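Local coordinates for protein cellulase (PDB 3WX5) that probably cleaves internal beta-1,4-glucosidic bonds of cellulose, as an endoglucanase of glycoside hydrolase family 12, at residues T47-E52 / A65-G70; P95-A100 / T213-A218; E99-L104 / D196-I201; N107-P112 / V189-Q194. One frame throughout, in Å; residues are numbered along the deposited sequence.

Contact 1: T47-E52 / A65-G70; sequences TAQCIE and AEHSNG
Gln49 and Ala65 form an antiparallel non-hydrogen-bonded pair with their CA atoms 4.4 Å apart, and beside it Glu66 N gives Ala48 O a nearly straight bond of 2.9 Å. The side chain that carries the contact is His67, whose ring is gripped at its edge through both nitrogens. NE2 donates to Gln49 OE1 at 2.8 Å, close to the ring plane, while the amide stands 80° from that plane. With CG anti to the backbone N (chi1 179°) and an extended chain beyond it, Gln49 carries OE1 to the ring's NE2 edge, the two side chains crossing obliquely; Gln49 NE2 is taken by Asn40. Thr47 OG1 lies 2.6 Å from His67 ND1, again in the ring plane. Two such bonds fix the rotation of the buried imidazole. The contact takes in the last pair of the hairpin of strands 49-54 and 60-65 and the loop residues just beyond it, in one sheet of the family 12 beta-sandwich (jelly roll), and the Cys50 disulfide joins the strand to Cys23, just after the outermost strand 19-22. Glu66 OE1 receives a bond from water 2, which also accepts from Ala48 N, and Glu66 OE2 forms a salt bridge with Arg64.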
# COMPACT_ATOMS: atom_id res chain seq x y z
N THR A 47 -12.82 -15.27 4.75
CA THR A 47 -13.05 -14.78 6.13
C THR A 47 -13.55 -13.33 6.26
O THR A 47 -13.23 -12.45 5.44
CB THR A 47 -11.83 -15.02 7.05
OG1 THR A 47 -10.61 -14.68 6.35
CG2 THR A 47 -11.76 -16.50 7.41
N ALA A 48 -14.31 -13.07 7.32
CA ALA A 48 -15.01 -11.81 7.45
C ALA A 48 -14.07 -10.67 7.89
O ALA A 48 -13.21 -10.84 8.77
CB ALA A 48 -16.17 -11.96 8.45
N GLN A 49 -14.37 -9.49 7.38
CA GLN A 49 -13.65 -8.27 7.78
C GLN A 49 -14.55 -7.07 7.58
O GLN A 49 -15.15 -6.92 6.52
CB GLN A 49 -12.38 -8.11 6.94
CG GLN A 49 -11.57 -6.87 7.25
CD GLN A 49 -10.44 -6.70 6.22
OE1 GLN A 49 -9.53 -7.51 6.15
NE2 GLN A 49 -10.60 -5.73 5.34
N CYS A 50 -14.56 -6.18 8.57
CA CYS A 50 -15.21 -4.88 8.42
C CYS A 50 -14.24 -3.76 8.74
O CYS A 50 -13.41 -3.89 9.63
CB CYS A 50 -16.41 -4.75 9.37
SG CYS A 50 -17.67 -6.04 9.07
N ILE A 51 -14.36 -2.65 8.02
CA ILE A 51 -13.65 -1.42 8.40
C ILE A 51 -14.64 -0.27 8.59
O ILE A 51 -15.57 -0.10 7.79
CB ILE A 51 -12.58 -1.02 7.35
CG1 ILE A 51 -13.17 -0.93 5.94
CG2 ILE A 51 -11.43 -2.06 7.38
CD1 ILE A 51 -12.13 -0.53 4.83
N GLU A 52 -14.36 0.57 9.58
CA GLU A 52 -15.13 1.78 9.78
C GLU A 52 -14.35 2.96 9.20
O GLU A 52 -13.21 3.21 9.60
CB GLU A 52 -15.41 1.98 11.27
CG GLU A 52 -16.10 3.30 11.59
CD GLU A 52 -16.43 3.42 13.08
OE1 GLU A 52 -17.44 2.84 13.49
OE2 GLU A 52 -15.60 3.96 13.85
N ALA A 65 -12.02 -8.61 12.05
CA ALA A 65 -11.10 -9.33 11.18
C ALA A 65 -10.90 -10.75 11.63
O ALA A 65 -10.18 -11.02 12.57
CB ALA A 65 -9.73 -8.59 11.11
N GLU A 66 -11.56 -11.68 10.95
CA GLU A 66 -11.53 -13.06 11.37
C GLU A 66 -10.59 -13.95 10.58
O GLU A 66 -10.76 -15.17 10.54
CB GLU A 66 -12.94 -13.62 11.39
CG GLU A 66 -13.75 -12.85 12.42
CD GLU A 66 -15.20 -13.26 12.45
OE1 GLU A 66 -15.60 -14.12 11.63
OE2 GLU A 66 -15.93 -12.74 13.33
N HIS A 67 -9.49 -13.38 10.10
CA HIS A 67 -8.65 -14.11 9.18
C HIS A 67 -7.79 -15.10 9.92
O HIS A 67 -7.32 -14.84 11.04
CB HIS A 67 -7.76 -13.14 8.39
CG HIS A 67 -8.52 -12.06 7.72
ND1 HIS A 67 -9.59 -12.32 6.89
CD2 HIS A 67 -8.43 -10.71 7.81
CE1 HIS A 67 -10.13 -11.17 6.50
NE2 HIS A 67 -9.40 -10.18 6.99
N SER A 68 -7.59 -16.26 9.29
CA SER A 68 -6.59 -17.21 9.79
C SER A 68 -6.09 -18.01 8.60
O SER A 68 -6.59 -19.12 8.33
CB SER A 68 -7.19 -18.15 10.85
OG SER A 68 -6.16 -18.99 11.40
N ASN A 69 -5.17 -17.41 7.86
CA ASN A 69 -4.95 -17.77 6.45
C ASN A 69 -3.59 -18.41 6.25
O ASN A 69 -3.07 -18.47 5.14
CB ASN A 69 -5.07 -16.53 5.57
CG ASN A 69 -5.54 -16.83 4.16
OD1 ASN A 69 -5.12 -16.17 3.18
ND2 ASN A 69 -6.46 -17.78 4.03
N GLY A 70 -3.02 -18.97 7.32
CA GLY A 70 -1.69 -19.56 7.19
C GLY A 70 -0.68 -18.50 6.78
O GLY A 70 -0.69 -17.39 7.32
O HOH W 1 -8.42 -16.25 6.68
O HOH W 2 -15.24 -15.23 9.08

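Contact 2: P95-A100 / T213-A218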
# COMPACT_ATOMS: atom_id res chain seq x y z
N PRO A 95 -2.30 7.52 -14.29
CA PRO A 95 -0.94 7.01 -14.24
C PRO A 95 0.07 7.99 -14.87
O PRO A 95 -0.30 8.84 -15.69
CB PRO A 95 -1.01 5.70 -15.04
CG PRO A 95 -2.13 5.90 -15.97
CD PRO A 95 -3.15 6.73 -15.21
N LEU A 96 1.31 7.90 -14.43
CA LEU A 96 2.37 8.79 -14.87
C LEU A 96 3.63 7.95 -14.98
O LEU A 96 3.91 7.13 -14.09
CB LEU A 96 2.59 9.89 -13.84
CG LEU A 96 3.71 10.89 -14.16
CD1 LEU A 96 3.32 11.73 -15.38
CD2 LEU A 96 3.97 11.79 -12.96
N ARG A 97 4.38 8.14 -16.06
CA ARG A 97 5.56 7.32 -16.27
C ARG A 97 6.58 7.57 -15.17
O ARG A 97 6.78 8.71 -14.74
CB ARG A 97 6.18 7.65 -17.63
CG ARG A 97 6.30 6.44 -18.48
CD ARG A 97 6.56 6.76 -19.92
NE ARG A 97 6.40 5.54 -20.71
CZ ARG A 97 6.17 5.55 -22.01
NH1 ARG A 97 6.14 6.71 -22.64
NH2 ARG A 97 5.99 4.40 -22.67
N VAL A 98 7.28 6.52 -14.77
CA VAL A 98 8.30 6.69 -13.73
C VAL A 98 9.34 7.74 -14.09
O VAL A 98 9.67 8.59 -13.26
CB VAL A 98 8.97 5.35 -13.39
CG1 VAL A 98 10.25 5.58 -12.55
CG2 VAL A 98 7.98 4.44 -12.67
N GLU A 99 9.76 7.78 -15.35
CA GLU A 99 10.79 8.75 -15.75
C GLU A 99 10.22 10.20 -15.75
O GLU A 99 10.98 11.17 -15.77
CB GLU A 99 11.34 8.38 -17.14
CG GLU A 99 10.27 8.43 -18.22
CD GLU A 99 10.76 8.02 -19.62
OE1 GLU A 99 12.00 7.99 -19.87
OE2 GLU A 99 9.90 7.76 -20.47
N ALA A 100 8.90 10.31 -15.73
CA ALA A 100 8.18 11.58 -15.79
C ALA A 100 7.69 12.04 -14.39
O ALA A 100 7.00 13.04 -14.26
CB ALA A 100 7.01 11.48 -16.75
N THR A 213 10.30 3.37 -17.91
CA THR A 213 9.23 3.66 -18.87
C THR A 213 7.89 3.02 -18.46
O THR A 213 6.86 3.28 -19.07
CB THR A 213 9.56 3.22 -20.31
OG1 THR A 213 9.79 1.81 -20.33
CG2 THR A 213 10.80 3.95 -20.84
N TRP A 214 7.88 2.31 -17.33
CA TRP A 214 6.60 1.82 -16.79
C TRP A 214 5.86 2.98 -16.12
O TRP A 214 6.48 3.94 -15.69
CB TRP A 214 6.84 0.70 -15.78
CG TRP A 214 7.31 -0.59 -16.42
CD1 TRP A 214 7.38 -0.87 -17.76
CD2 TRP A 214 7.84 -1.74 -15.73
NE1 TRP A 214 7.89 -2.15 -17.94
CE2 TRP A 214 8.18 -2.69 -16.72
CE3 TRP A 214 8.04 -2.05 -14.38
CZ2 TRP A 214 8.73 -3.94 -16.39
CZ3 TRP A 214 8.56 -3.29 -14.06
CH2 TRP A 214 8.87 -4.23 -15.06
N TYR A 215 4.53 2.89 -16.07
CA TYR A 215 3.70 3.87 -15.36
C TYR A 215 3.51 3.46 -13.91
O TYR A 215 3.19 2.32 -13.65
CB TYR A 215 2.33 3.91 -16.00
CG TYR A 215 2.41 4.46 -17.39
CD1 TYR A 215 2.46 5.84 -17.60
CD2 TYR A 215 2.59 3.61 -18.47
CE1 TYR A 215 2.59 6.37 -18.88
CE2 TYR A 215 2.73 4.13 -19.76
CZ TYR A 215 2.74 5.50 -19.95
OH TYR A 215 2.88 6.01 -21.21
N LEU A 216 3.59 4.44 -13.01
CA LEU A 216 3.00 4.36 -11.68
C LEU A 216 1.50 4.54 -11.77
O LEU A 216 1.03 5.55 -12.31
CB LEU A 216 3.60 5.44 -10.78
CG LEU A 216 2.98 5.59 -9.38
CD1 LEU A 216 3.09 4.27 -8.58
CD2 LEU A 216 3.65 6.77 -8.63
N HIS A 217 0.74 3.53 -11.32
CA HIS A 217 -0.73 3.62 -11.38
C HIS A 217 -1.39 4.04 -10.09
O HIS A 217 -2.42 4.71 -10.11
CB HIS A 217 -1.30 2.25 -11.79
CG HIS A 217 -1.05 1.93 -13.22
ND1 HIS A 217 -1.84 2.44 -14.24
CD2 HIS A 217 -0.04 1.27 -13.83
CE1 HIS A 217 -1.39 1.99 -15.39
NE2 HIS A 217 -0.29 1.29 -15.18
N ALA A 218 -0.82 3.61 -8.96
CA ALA A 218 -1.51 3.77 -7.69
C ALA A 218 -0.52 3.84 -6.56
O ALA A 218 0.43 3.08 -6.54
CB ALA A 218 -2.45 2.56 -7.45
O HOH W 3 5.33 1.88 -21.09
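Arg97 lays its side chain across the ring of Tyr215 and its NE meets the carbonyl of Thr213, while the backbones beneath run antiparallel. The short strand 96-97 pairs here with the start of strand 215-225, in the second sheet of the family 12 beta-sandwich. Leu96 and Leu216 form a hydrogen-bonded pair, Leu216 N reaching Leu96 O at 2.9 Å and Leu96 N returning a longer bond to Leu216 O. One step on, Val98 N donates to Trp214 O, and the first segment then curls into a 3-10 turn closed by Ala100 N on Arg97 O.

Among the side chains, Arg97 NE donates to Thr213 O at 2.8 Å with an N-H...O angle of 165°, the oxygen lying in the guanidinium plane; water 3 makes a second link, accepting from NH2 and donating to the same carbonyl.

The flat groups meet face on. CG of Arg97 sits over the face of the Tyr215 ring, a CH-pi contact 4.0 Å from the centroid, and Tyr215 OH lies 3.4 Å from Arg97 CZ, over the centre of the guanidinium, the two planes being 17° apart.

Among apolar contacts, Pro95, which follows a cis peptide bond, places CB 3.9 Å from Tyr215 CB and also touches the His217 ring. Leu96 and Leu216 turn to the opposite side, toward Ile101 of strand 101-111 in the facing sheet.

A guanidinium held at its edge by a carbonyl and a water, and on one face by a phenol, has little freedom to turn; its positive charge is probably eased by the carbonyl dipole of Thr213.

Contact 3: E99-L104 / D196-I201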
# COMPACT_ATOMS: atom_id res chain seq x y z
N GLU A 99 9.76 7.78 -15.35
CA GLU A 99 10.79 8.75 -15.75
C GLU A 99 10.22 10.20 -15.75
O GLU A 99 10.98 11.17 -15.77
CB GLU A 99 11.34 8.38 -17.14
CG GLU A 99 10.27 8.43 -18.22
CD GLU A 99 10.76 8.02 -19.62
OE1 GLU A 99 12.00 7.99 -19.87
OE2 GLU A 99 9.90 7.76 -20.47
N ALA A 100 8.90 10.31 -15.73
CA ALA A 100 8.18 11.58 -15.79
C ALA A 100 7.69 12.04 -14.39
O ALA A 100 7.00 13.04 -14.26
CB ALA A 100 7.01 11.48 -16.75
N ILE A 101 8.09 11.32 -13.34
CA ILE A 101 7.80 11.78 -11.98
C ILE A 101 8.94 12.69 -11.50
O ILE A 101 10.10 12.28 -11.56
CB ILE A 101 7.69 10.59 -11.00
CG1 ILE A 101 6.56 9.64 -11.43
CG2 ILE A 101 7.50 11.09 -9.55
CD1 ILE A 101 6.52 8.33 -10.59
N SER A 102 8.62 13.88 -11.00
CA SER A 102 9.65 14.73 -10.36
C SER A 102 9.76 14.47 -8.86
O SER A 102 10.86 14.27 -8.35
CB SER A 102 9.46 16.23 -10.60
OG SER A 102 8.21 16.66 -10.10
N ARG A 103 8.63 14.45 -8.17
CA ARG A 103 8.61 14.25 -6.71
C ARG A 103 7.40 13.41 -6.30
O ARG A 103 6.30 13.58 -6.84
CB ARG A 103 8.54 15.59 -5.96
CG ARG A 103 9.87 16.37 -5.96
CD ARG A 103 9.70 17.78 -5.33
NE ARG A 103 9.18 18.78 -6.28
CZ ARG A 103 8.90 20.05 -5.99
NH1 ARG A 103 9.04 20.52 -4.75
NH2 ARG A 103 8.44 20.87 -6.94
N LEU A 104 7.56 12.68 -5.20
CA LEU A 104 6.44 11.93 -4.65
C LEU A 104 6.65 11.69 -3.18
O LEU A 104 7.63 11.06 -2.78
CB LEU A 104 6.31 10.60 -5.39
CG LEU A 104 5.15 9.74 -4.88
CD1 LEU A 104 3.77 10.46 -5.07
CD2 LEU A 104 5.15 8.34 -5.59
N ASP A 196 9.72 10.17 1.42
CA ASP A 196 10.09 10.33 0.02
C ASP A 196 9.89 9.02 -0.75
O ASP A 196 10.79 8.17 -0.78
CB ASP A 196 11.53 10.81 -0.09
CG ASP A 196 11.97 11.06 -1.52
OD1 ASP A 196 11.20 10.77 -2.48
OD2 ASP A 196 13.09 11.58 -1.70
N LEU A 197 8.70 8.82 -1.31
CA LEU A 197 8.40 7.58 -2.04
C LEU A 197 9.27 7.46 -3.31
O LEU A 197 9.57 6.34 -3.74
CB LEU A 197 6.91 7.52 -2.42
CG LEU A 197 5.93 7.57 -1.23
CD1 LEU A 197 4.49 7.37 -1.66
CD2 LEU A 197 6.34 6.52 -0.16
N LYS A 198 9.63 8.58 -3.93
CA LYS A 198 10.43 8.54 -5.17
C LYS A 198 11.80 7.91 -4.89
O LYS A 198 12.37 7.23 -5.74
CB LYS A 198 10.61 9.96 -5.72
CG LYS A 198 11.28 10.07 -7.10
CD LYS A 198 10.47 9.34 -8.17
CE LYS A 198 11.06 9.44 -9.59
NZ LYS A 198 12.39 10.12 -9.74
N ALA A 199 12.31 8.09 -3.68
CA ALA A 199 13.63 7.48 -3.34
C ALA A 199 13.56 5.97 -3.54
O ALA A 199 14.49 5.36 -4.10
CB ALA A 199 14.05 7.82 -1.92
N PHE A 200 12.47 5.35 -3.08
CA PHE A 200 12.31 3.89 -3.25
C PHE A 200 12.16 3.50 -4.70
O PHE A 200 12.73 2.51 -5.15
CB PHE A 200 11.10 3.37 -2.44
CG PHE A 200 11.21 3.65 -0.97
CD1 PHE A 200 10.78 4.86 -0.45
CD2 PHE A 200 11.94 2.78 -0.14
CE1 PHE A 200 10.96 5.20 0.89
CE2 PHE A 200 12.05 3.07 1.22
CZ PHE A 200 11.57 4.29 1.74
N ILE A 201 11.31 4.23 -5.42
CA ILE A 201 11.19 4.03 -6.82
C ILE A 201 12.52 4.07 -7.57
O ILE A 201 12.84 3.15 -8.33
CB ILE A 201 10.20 5.04 -7.45
CG1 ILE A 201 8.82 4.87 -6.79
CG2 ILE A 201 10.14 4.81 -8.94
CD1 ILE A 201 7.71 5.86 -7.33
O HOH W 4 11.95 10.03 -12.65
O HOH W 5 10.13 12.91 -3.82
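Leu104 and Lys198 meet where the helix starts across the strand, the helix axis passing 7.4 Å from that of strand 101-104 at 127°. A chi1 of -180°, which turns CG away from the backbone N, sends Leu104 CD2 to 3.7 Å from Leu197 CB, and the two leucines run obliquely past each other. The same methyl meets Ile201 CD1 at 4.0 Å, this time with the side chains crossing at about a right angle. Ile201 CD1 also approaches Ile101 CD1, so the apolar groups of one helix face close over those of the strand.

This helix, 197-206, lies against the beta-sandwich of the family 12 fold, directly after strand 191-196; Leu216 and Val219 of strand 215-225 add to the same apolar layer. The strand carries a classic bulge here, Ser102 and Arg103 sharing Thr242 as their partner on strand 233-243. The helix's first turn is capped by Asp196, whose OD1 accepts from Ala199 N at 3.1 Å, from above the carboxylate plane. Leu104 O faces the same helix start and receives weak bonds from Leu197 N and Lys198 N, while water 5 joins Leu104 N to Asp196 OD1.

Lys198 folds over Ile101. Bent at chi2 (60°) and again at chi4, it passes obliquely across the isoleucine with CD 3.7 Å from Ile101 CG2, and NZ turns to water 4, which donates to Ile101 O; the ammonium also pairs with Asp202. Replacing Lys198 by an alanine would probably uncover Ile101 CG2 and leave Asp202 without its charged mate.

Contact 4: N107-P112 / V189-Q194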
# COMPACT_ATOMS: atom_id res chain seq x y z
N ASN A 107 2.38 11.32 3.77
CA ASN A 107 2.19 11.15 5.21
C ASN A 107 1.27 9.98 5.55
O ASN A 107 0.30 9.72 4.84
CB ASN A 107 1.58 12.42 5.84
CG ASN A 107 2.31 13.69 5.47
OD1 ASN A 107 3.47 13.67 5.07
ND2 ASN A 107 1.61 14.82 5.60
N TRP A 108 1.49 9.36 6.71
CA TRP A 108 0.58 8.32 7.19
C TRP A 108 0.83 8.10 8.68
O TRP A 108 1.97 8.19 9.13
CB TRP A 108 0.81 6.99 6.45
CG TRP A 108 -0.26 5.94 6.72
CD1 TRP A 108 -1.63 6.11 6.72
CD2 TRP A 108 -0.04 4.53 6.92
NE1 TRP A 108 -2.25 4.92 7.05
CE2 TRP A 108 -1.30 3.94 7.16
CE3 TRP A 108 1.11 3.72 6.95
CZ2 TRP A 108 -1.46 2.55 7.31
CZ3 TRP A 108 0.95 2.34 7.15
CH2 TRP A 108 -0.32 1.78 7.35
N ARG A 109 -0.21 7.74 9.41
CA ARG A 109 -0.05 7.34 10.81
C ARG A 109 -0.82 6.04 11.02
O ARG A 109 -1.94 5.90 10.55
CB ARG A 109 -0.59 8.42 11.74
CG ARG A 109 -0.44 8.10 13.22
CD ARG A 109 -0.75 9.32 14.11
NE ARG A 109 -2.19 9.61 14.15
CZ ARG A 109 -3.05 8.95 14.92
NH1 ARG A 109 -2.64 7.96 15.69
NH2 ARG A 109 -4.34 9.25 14.89
N LEU A 110 -0.20 5.09 11.69
CA LEU A 110 -0.87 3.83 11.94
C LEU A 110 -0.96 3.58 13.45
O LEU A 110 -0.09 4.03 14.24
CB LEU A 110 -0.14 2.70 11.23
CG LEU A 110 1.30 2.48 11.72
CD1 LEU A 110 1.44 1.17 12.47
CD2 LEU A 110 2.33 2.57 10.59
N THR A 111 -2.00 2.87 13.85
CA THR A 111 -2.11 2.43 15.23
C THR A 111 -1.95 0.90 15.23
O THR A 111 -2.79 0.18 14.68
CB THR A 111 -3.49 2.86 15.82
OG1 THR A 111 -3.62 4.29 15.68
CG2 THR A 111 -3.60 2.47 17.30
N PRO A 112 -0.84 0.41 15.80
CA PRO A 112 -0.57 -1.03 15.85
C PRO A 112 -1.43 -1.75 16.88
O PRO A 112 -2.15 -1.09 17.67
CB PRO A 112 0.90 -1.11 16.26
CG PRO A 112 1.20 0.19 16.92
CD PRO A 112 0.08 1.18 16.65
N VAL A 189 8.12 1.79 12.74
CA VAL A 189 7.60 3.08 13.20
C VAL A 189 6.08 3.06 13.19
O VAL A 189 5.47 2.13 12.67
CB VAL A 189 8.05 4.24 12.27
CG1 VAL A 189 9.55 4.55 12.45
CG2 VAL A 189 7.71 3.94 10.82
N THR A 190 5.46 4.11 13.72
CA THR A 190 4.00 4.23 13.70
C THR A 190 3.55 5.42 12.87
O THR A 190 2.36 5.68 12.79
CB THR A 190 3.42 4.29 15.13
OG1 THR A 190 4.01 5.39 15.85
CG2 THR A 190 3.73 2.98 15.86
N GLU A 191 4.49 6.17 12.30
CA GLU A 191 4.12 7.32 11.50
C GLU A 191 5.26 7.68 10.56
O GLU A 191 6.42 7.44 10.86
CB GLU A 191 3.81 8.49 12.43
CG GLU A 191 3.41 9.79 11.76
CD GLU A 191 2.96 10.86 12.77
OE1 GLU A 191 3.13 10.63 13.99
OE2 GLU A 191 2.41 11.90 12.34
N VAL A 192 4.91 8.20 9.38
CA VAL A 192 5.87 8.83 8.50
C VAL A 192 5.33 10.20 8.09
O VAL A 192 4.12 10.40 7.92
CB VAL A 192 6.17 7.99 7.21
CG1 VAL A 192 6.80 6.65 7.57
CG2 VAL A 192 4.89 7.76 6.39
N THR A 193 6.25 11.17 8.02
CA THR A 193 5.93 12.53 7.62
C THR A 193 6.80 12.90 6.42
O THR A 193 8.04 12.83 6.50
CB THR A 193 6.22 13.52 8.78
OG1 THR A 193 5.45 13.11 9.91
CG2 THR A 193 5.83 14.94 8.38
N GLN A 194 6.13 13.19 5.31
CA GLN A 194 6.78 13.52 4.05
C GLN A 194 7.79 12.44 3.66
O GLN A 194 8.93 12.74 3.23
CB GLN A 194 7.44 14.91 4.15
CG GLN A 194 6.40 16.03 4.45
CD GLN A 194 7.04 17.37 4.82
OE1 GLN A 194 6.66 18.00 5.81
NE2 GLN A 194 8.06 17.75 4.09
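Val189 opens the second segment with its carbonyl O 3.8 Å from Leu110 CD2, a branch brought down by a chi1 of 63° that sets CG between the backbone N and the carbonyl carbon. Next, Thr190 O accepts from Leu110 N at 2.8 Å, and Thr190 CG2 rests 3.9 Å from Pro112 CG. Glu191 stands opposite Arg109 in a non-hydrogen-bonded pair, and Glu191 CG touches Trp108 O at 3.4 Å. The charged groups do not meet, Glu191 OE1 being 5.4 Å from Arg109 NE, which forms a salt bridge with Asp236. At Val192 the backbones exchange two bonds with Trp108, and Val192 CG2 packs on Trp108 CB on the inner side, where the indole runs on toward Phe223. At Thr193 and Gln194 the chain turns a corner, and there Gln194 N donates to Asn107 OD1 at 2.7 Å, tilted 23° from the amide's carbonyl plane. A leucine at Asn107 would probably leave Gln194 N without this acceptor and the corner less firmly held. Strand 191-196 is thus zipped onto strand 101-111 as an outermost strand of the antiparallel sheet, characteristic of the family 12 beta-sandwich.

Overall arrangement
Contacts 1, 3 and 4 all reach the same antiparallel sheet: contact 1 at strands 49-54 and 60-65, contacts 3 and 4 on strand 101-111, their centres 19 Å apart. Contact 4 is nested within the loop that contact 3 closes, and strand 191-196 leads straight into helix 197-206. Contact 2 belongs to the other sheet through strand 215-225, yet touches contact 3, with which it shares Glu99 and Ala100: Leu216 CD2 lies 3.7 Å from Leu104 CD2, and Val98 packs on Ile201, so the strand pair and helix form one apolar layer. Contact 1 stands apart, its centre about 32 Å from that of contact 2, across the chain's centre.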